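Local coordinates for protein GMP reductase (Trypanosoma brucei brucei, PDB 6JIG) that probably catalyses the irreversible NADPH-dependent deamination of GMP to IMP and binds guanine nucleotides at its CBS domains, at residues A[57-62]-A[74-79]; A[89-94]-A[229-234]. The protein carries 1 engineered substitution. All coordinates share one frame; numbering follows the deposited sequence.

Both contacts belong to the parallel eight-stranded barrel of the IMPDH/GMPR fold, with centres 10 Å apart. Interaction 1 ties the start of helix 60-68 to the end of strand 72-75; interaction 2 sets the end of helix 81-93 against the entry to strand 232-235. The two strands are neighbours, joined by probable hydrogen bonds from Leu75 N to Gly232 O (2.9 Å) and from Ala234 N to Leu75 O (3.0 Å). On the outer layer Val91 CG2 packs on Gln60 CA at 3.7 Å. The contacts lie near different nucleotide sites: the His76 side chain is about 4 Å from that of Met401 of the catalytic-domain GMP site, whereas Arg93 hydrogen-bonds the GMP at the CBS domains.

Interaction 1: residues A[57-62]-A[74-79]; sequences VCEQRM and ILHRFC
The imidazole of His76 meets residues 57-62 along its edge, where Glu59 OE1, Glu59 CG and Cys58 O all lie close to the ring plane. The Glu59 carboxylate is turned only 16° from that plane, and His76 NE2 donates to Glu59 OE1 over 2.7 Å in an almost straight bond (178°), received on the anti lone pair of the oxygen. Next to it, CD2 of the same ring comes within 3.5 Å of Cys58 O, a buried carbonyl oxygen for which the model offers no hydrogen-bond partner. ND1, at another point of the rim, accepts the backbone N-H of Phe78 at 3.0 Å. With both ring nitrogens engaged, rotation of the imidazole should be restrained. This pairing bridges the beta-alpha-beta unit of strand 49-51, helix 60-68 and strand 72-75 in the barrel: Glu59 is the N-cap residue of the helix, and His76 follows the last residue of the second strand. The histidine also lies beside Met401 of the GMP site. To one side of the ring plane, the CD2 methyl of Leu75 rests 3.8 Å from Glu59 C. Cys58 points its CB toward residues 74-79 and, with SG anti to its N (chi1 -171°), brings the sulfur 4.3 Å from Leu75 CD2 and 3.6 Å from Ile74 O. Ala63 of helix 60-68 touches both Cys58 and Leu75.

Interaction 2: residues A[89-94]-A[229-234]; sequences REVKRA and LLVGAA. With 5GP (guanosine-5'-monophosphate), chain C.
Val91 presses its CG1 methyl against Val231, 3.8 Å from CB, and the two branched side chains pass at a slant. The same methyl reaches Leu229 CB at 4.3 Å, while Ala94 CB touches CD1 of Leu229 at 3.9 Å. Ala63 of helix 60-68 and Leu88, from the preceding turn of helix 81-93, extend this apolar layer, in which the end of helix 81-93 packs against the approach to barrel strand 232-235. Lys92 borders it. Its CB points away from residues 229-234, but the bend at chi2 (-50°) brings the chain back, laying CE 4.0 Å from Val231 CG1 and letting NZ donate to Leu229 O at 2.7 Å. The ammonium comes from above the carbonyl plane, 40° out of it, and also forms salt bridges with Asp224 and Asp254. Water 1 accepts from Leu229 N and lies 2.8 Å from Val91 O, to which it can donate, though other acceptors compete: a backbone-to-backbone link beside the direct bond from the lysine side chain. Farther out, Arg93 faces the GMP bound at the CBS domains: NE donates to N7 at 3.1 Å and NH2 to O6 at 3.1 Å, so the guanidinium edge reads two neighbouring acceptors of the purine. Two carboxylates around Lys92 NZ should stabilise its positive charge within the buried contact, and the fork from Arg93 suits a 6-oxo purine such as guanine.

Interaction 1: residues A[57-62]-A[74-79]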
loop_
_atom_site.group_PDB
_atom_site.type_symbol
_atom_site.label_atom_id
_atom_site.label_comp_id
_atom_site.label_asym_id
_atom_site.label_seq_id
_atom_site.Cartn_x
_atom_site.Cartn_y
_atom_site.Cartn_z
ATOM N N VAL A 57 11.573 13.749 -27.155
ATOM C CA VAL A 57 10.847 12.937 -28.129
ATOM C C VAL A 57 11.546 12.933 -29.486
ATOM O O VAL A 57 11.870 11.865 -30.017
ATOM C CB VAL A 57 9.382 13.408 -28.263
ATOM C CG1 VAL A 57 8.699 12.644 -29.370
ATOM C CG2 VAL A 57 8.618 13.207 -26.941
ATOM N N CYS A 58 11.801 14.107 -30.065
ATOM C CA CYS A 58 12.201 14.164 -31.476
ATOM C C CYS A 58 13.535 14.883 -31.685
ATOM O O CYS A 58 13.588 16.116 -31.746
ATOM C CB CYS A 58 11.113 14.819 -32.320
ATOM S SG CYS A 58 11.472 14.670 -34.130
ATOM N N GLU A 59 14.606 14.106 -31.851
ATOM C CA GLU A 59 15.798 14.637 -32.510
ATOM C C GLU A 59 16.018 13.815 -33.778
ATOM O O GLU A 59 15.048 13.278 -34.327
ATOM C CB GLU A 59 16.990 14.653 -31.546
ATOM C CG GLU A 59 16.724 15.691 -30.416
ATOM C CD GLU A 59 17.889 15.945 -29.466
ATOM O OE1 GLU A 59 17.832 16.967 -28.752
ATOM O OE2 GLU A 59 18.837 15.136 -29.410
ATOM N N GLN A 60 17.257 13.709 -34.272
ATOM C CA GLN A 60 17.439 13.190 -35.627
ATOM C C GLN A 60 17.014 11.724 -35.748
ATOM O O GLN A 60 16.459 11.320 -36.777
ATOM C CB GLN A 60 18.892 13.389 -36.089
ATOM C CG GLN A 60 19.932 12.629 -35.290
ATOM C CD GLN A 60 20.570 13.485 -34.210
ATOM O OE1 GLN A 60 19.893 14.256 -33.520
ATOM N NE2 GLN A 60 21.881 13.354 -34.056
ATOM N N ARG A 61 17.254 10.904 -34.721
ATOM C CA ARG A 61 16.917 9.490 -34.862
ATOM C C ARG A 61 15.405 9.276 -34.916
ATOM O O ARG A 61 14.922 8.428 -35.680
ATOM C CB ARG A 61 17.543 8.671 -33.733
ATOM C CG ARG A 61 18.986 8.230 -34.031
ATOM C CD ARG A 61 19.629 7.499 -32.853
ATOM N N MET A 62 14.644 10.044 -34.132
ATOM C CA MET A 62 13.184 9.941 -34.172
ATOM C C MET A 62 12.631 10.471 -35.491
ATOM O O MET A 62 11.734 9.862 -36.084
ATOM C CB MET A 62 12.568 10.705 -32.992
ATOM C CG MET A 62 11.037 10.800 -33.042
ATOM S SD MET A 62 10.286 9.147 -32.839
ATOM C CE MET A 62 10.713 8.789 -31.129
ATOM N N ILE A 74 8.979 16.666 -35.962
ATOM C CA ILE A 74 9.282 18.095 -35.889
ATOM C C ILE A 74 10.451 18.270 -34.923
ATOM O O ILE A 74 10.315 18.038 -33.713
ATOM C CB ILE A 74 8.077 18.930 -35.437
ATOM C CG1 ILE A 74 6.840 18.661 -36.292
ATOM C CG2 ILE A 74 8.431 20.422 -35.457
ATOM C CD1 ILE A 74 7.045 18.878 -37.806
ATOM N N LEU A 75 11.596 18.692 -35.453
ATOM C CA LEU A 75 12.789 18.906 -34.636
ATOM C C LEU A 75 12.594 20.062 -33.660
ATOM O O LEU A 75 12.205 21.167 -34.055
ATOM C CB LEU A 75 13.991 19.198 -35.536
ATOM C CG LEU A 75 14.397 18.060 -36.471
ATOM C CD1 LEU A 75 15.493 18.531 -37.449
ATOM C CD2 LEU A 75 14.859 16.834 -35.697
ATOM N N HIS A 76 12.900 19.819 -32.385
ATOM C CA HIS A 76 12.671 20.827 -31.364
ATOM C C HIS A 76 13.732 21.927 -31.457
ATOM O O HIS A 76 14.799 21.748 -32.060
ATOM C CB HIS A 76 12.671 20.183 -29.975
ATOM C CG HIS A 76 14.032 19.799 -29.493
ATOM N ND1 HIS A 76 14.850 20.675 -28.809
ATOM C CD2 HIS A 76 14.718 18.637 -29.585
ATOM C CE1 HIS A 76 15.988 20.071 -28.515
ATOM N NE2 HIS A 76 15.935 18.834 -28.977
ATOM N N ARG A 77 13.415 23.082 -30.864
ATOM C CA ARG A 77 14.240 24.283 -30.956
ATOM C C ARG A 77 14.961 24.616 -29.655
ATOM O O ARG A 77 15.535 25.704 -29.532
ATOM C CB ARG A 77 13.383 25.472 -31.392
ATOM C CG ARG A 77 12.408 25.974 -30.305
ATOM C CD ARG A 77 11.546 27.112 -30.818
ATOM N NE ARG A 77 10.333 27.306 -30.015
ATOM C CZ ARG A 77 10.171 28.299 -29.148
ATOM N NH1 ARG A 77 11.143 29.184 -28.966
ATOM N NH2 ARG A 77 9.036 28.413 -28.466
ATOM N N PHE A 78 14.958 23.712 -28.684
ATOM C CA PHE A 78 15.676 23.945 -27.433
ATOM C C PHE A 78 17.127 23.496 -27.587
ATOM O O PHE A 78 17.644 22.625 -26.895
ATOM C CB PHE A 78 14.973 23.240 -26.281
ATOM C CG PHE A 78 13.769 23.992 -25.767
ATOM C CD1 PHE A 78 13.074 24.854 -26.595
ATOM C CD2 PHE A 78 13.337 23.844 -24.452
ATOM C CE1 PHE A 78 11.971 25.553 -26.147
ATOM C CE2 PHE A 78 12.229 24.544 -23.992
ATOM C CZ PHE A 78 11.547 25.401 -24.843
ATOM N N CYS A 79 17.765 24.106 -28.571
ATOM C CA CYS A 79 19.152 23.878 -28.928
ATOM C C CYS A 79 19.629 25.125 -29.653
ATOM O O CYS A 79 18.838 25.997 -30.019
ATOM C CB CYS A 79 19.313 22.634 -29.798
ATOM S SG CYS A 79 18.059 22.540 -31.088
#

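Interaction 2: residues A[89-94]-A[229-234]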
loop_
_atom_site.group_PDB
_atom_site.type_symbol
_atom_site.label_atom_id
_atom_site.label_comp_id
_atom_site.label_asym_id
_atom_site.label_seq_id
_atom_site.Cartn_x
_atom_site.Cartn_y
_atom_site.Cartn_z
ATOM N N ARG A 89 20.404 18.300 -41.039
ATOM C CA ARG A 89 21.283 17.767 -42.076
ATOM C C ARG A 89 21.535 16.281 -41.888
ATOM O O ARG A 89 21.696 15.551 -42.872
ATOM C CB ARG A 89 22.607 18.526 -42.078
ATOM C CG ARG A 89 22.522 19.907 -42.698
ATOM C CD ARG A 89 23.921 20.521 -42.812
ATOM N NE ARG A 89 24.414 20.925 -41.500
ATOM C CZ ARG A 89 24.325 22.164 -41.035
ATOM N NH1 ARG A 89 23.778 23.115 -41.790
ATOM N NH2 ARG A 89 24.788 22.452 -39.827
ATOM N N GLU A 90 21.587 15.807 -40.643
ATOM C CA GLU A 90 21.745 14.367 -40.439
ATOM C C GLU A 90 20.519 13.608 -40.913
ATOM O O GLU A 90 20.642 12.517 -41.491
ATOM C CB GLU A 90 22.027 14.053 -38.970
ATOM C CG GLU A 90 23.420 14.500 -38.531
ATOM C CD GLU A 90 23.780 14.007 -37.140
ATOM O OE1 GLU A 90 23.429 12.853 -36.808
ATOM O OE2 GLU A 90 24.408 14.781 -36.384
ATOM N N VAL A 91 19.326 14.151 -40.660
ATOM C CA VAL A 91 18.114 13.507 -41.159
ATOM C C VAL A 91 18.156 13.421 -42.682
ATOM O O VAL A 91 17.829 12.389 -43.276
ATOM C CB VAL A 91 16.861 14.257 -40.679
ATOM C CG1 VAL A 91 15.608 13.633 -41.308
ATOM C CG2 VAL A 91 16.760 14.217 -39.140
ATOM N N LYS A 92 18.539 14.520 -43.333
ATOM C CA LYS A 92 18.583 14.548 -44.794
ATOM C C LYS A 92 19.630 13.594 -45.341
ATOM O O LYS A 92 19.497 13.101 -46.469
ATOM C CB LYS A 92 18.861 15.974 -45.265
ATOM C CG LYS A 92 17.665 16.895 -45.092
ATOM C CD LYS A 92 16.409 16.246 -45.695
ATOM C CE LYS A 92 15.248 17.242 -45.834
ATOM N NZ LYS A 92 14.088 16.529 -46.491
ATOM N N ARG A 93 20.654 13.299 -44.548
ATOM C CA ARG A 93 21.745 12.431 -44.963
ATOM C C ARG A 93 21.421 10.951 -44.790
ATOM O O ARG A 93 22.163 10.103 -45.306
ATOM C CB ARG A 93 23.004 12.834 -44.171
ATOM C CG ARG A 93 24.320 12.568 -44.853
ATOM C CD ARG A 93 24.660 13.570 -45.941
ATOM N NE ARG A 93 25.770 13.061 -46.742
ATOM C CZ ARG A 93 26.644 13.810 -47.406
ATOM N NH1 ARG A 93 26.571 15.137 -47.386
ATOM N NH2 ARG A 93 27.603 13.217 -48.090
ATOM N N ALA A 94 20.301 10.618 -44.133
ATOM C CA ALA A 94 19.994 9.221 -43.847
ATOM C C ALA A 94 19.850 8.397 -45.124
ATOM O O ALA A 94 20.267 7.233 -45.170
ATOM C CB ALA A 94 18.717 9.125 -43.017
ATOM N N LEU A 229 14.481 11.908 -46.629
ATOM C CA LEU A 229 13.371 11.877 -45.675
ATOM C C LEU A 229 12.847 13.279 -45.368
ATOM O O LEU A 229 13.618 14.223 -45.183
ATOM C CB LEU A 229 13.816 11.191 -44.382
ATOM C CG LEU A 229 14.169 9.705 -44.573
ATOM C CD1 LEU A 229 14.840 9.137 -43.320
ATOM C CD2 LEU A 229 12.924 8.910 -44.920
ATOM N N LEU A 230 11.518 13.404 -45.311
ATOM C CA LEU A 230 10.873 14.648 -44.909
ATOM C C LEU A 230 11.104 14.919 -43.428
ATOM O O LEU A 230 11.155 13.995 -42.613
ATOM C CB LEU A 230 9.364 14.581 -45.149
ATOM C CG LEU A 230 8.678 14.785 -46.495
ATOM C CD1 LEU A 230 7.165 14.909 -46.213
ATOM C CD2 LEU A 230 9.192 16.004 -47.215
ATOM N N VAL A 231 11.221 16.195 -43.079
ATOM C CA VAL A 231 11.402 16.581 -41.677
ATOM C C VAL A 231 11.045 18.055 -41.512
ATOM O O VAL A 231 11.347 18.888 -42.373
ATOM C CB VAL A 231 12.842 16.265 -41.200
ATOM C CG1 VAL A 231 13.896 17.045 -42.030
ATOM C CG2 VAL A 231 12.991 16.551 -39.710
ATOM N N GLY A 232 10.391 18.375 -40.390
ATOM C CA GLY A 232 10.082 19.741 -40.033
ATOM C C GLY A 232 10.925 20.213 -38.856
ATOM O O GLY A 232 11.661 19.451 -38.231
ATOM N N ALA A 233 10.800 21.504 -38.563
ATOM C CA ALA A 233 11.555 22.114 -37.481
ATOM C C ALA A 233 10.740 23.236 -36.856
ATOM O O ALA A 233 10.055 23.981 -37.567
ATOM C CB ALA A 233 12.903 22.648 -37.991
ATOM N N ALA A 234 10.813 23.340 -35.521
ATOM C CA ALA A 234 10.105 24.357 -34.763
ATOM C C ALA A 234 10.954 25.615 -34.624
ATOM O O ALA A 234 12.183 25.546 -34.542
ATOM C CB ALA A 234 9.741 23.847 -33.366
HETATM P P 5GP C . 25.641 1.653 -47.015
HETATM O O1P 5GP C . 25.187 0.549 -47.941
HETATM O O2P 5GP C . 26.598 2.647 -47.640
HETATM O O3P 5GP C . 25.843 1.284 -45.557
HETATM O "O5'" 5GP C . 24.391 2.621 -46.934
HETATM C "C5'" 5GP C . 24.541 3.929 -47.434
HETATM C "C4'" 5GP C . 23.483 4.844 -46.908
HETATM O "O4'" 5GP C . 24.151 6.042 -46.410
HETATM C "C3'" 5GP C . 22.526 5.302 -48.005
HETATM O "O3'" 5GP C . 21.206 5.482 -47.489
HETATM C "C2'" 5GP C . 23.139 6.630 -48.437
HETATM O "O2'" 5GP C . 22.263 7.528 -49.081
HETATM C "C1'" 5GP C . 23.671 7.170 -47.109
HETATM N N9 5GP C . 24.756 8.129 -47.302
HETATM C C8 5GP C . 24.662 9.440 -47.027
HETATM N N7 5GP C . 25.807 10.053 -47.377
HETATM C C5 5GP C . 26.625 9.115 -47.914
HETATM C C6 5GP C . 27.908 9.174 -48.440
HETATM O O6 5GP C . 28.517 10.264 -48.477
HETATM N N1 5GP C . 28.481 8.058 -48.905
HETATM C C2 5GP C . 27.839 6.880 -48.865
HETATM N N2 5GP C . 28.472 5.781 -49.355
HETATM N N3 5GP C . 26.577 6.783 -48.346
HETATM C C4 5GP C . 25.957 7.896 -47.870
HETATM O O HOH W 1 17.188 11.313 -45.780
#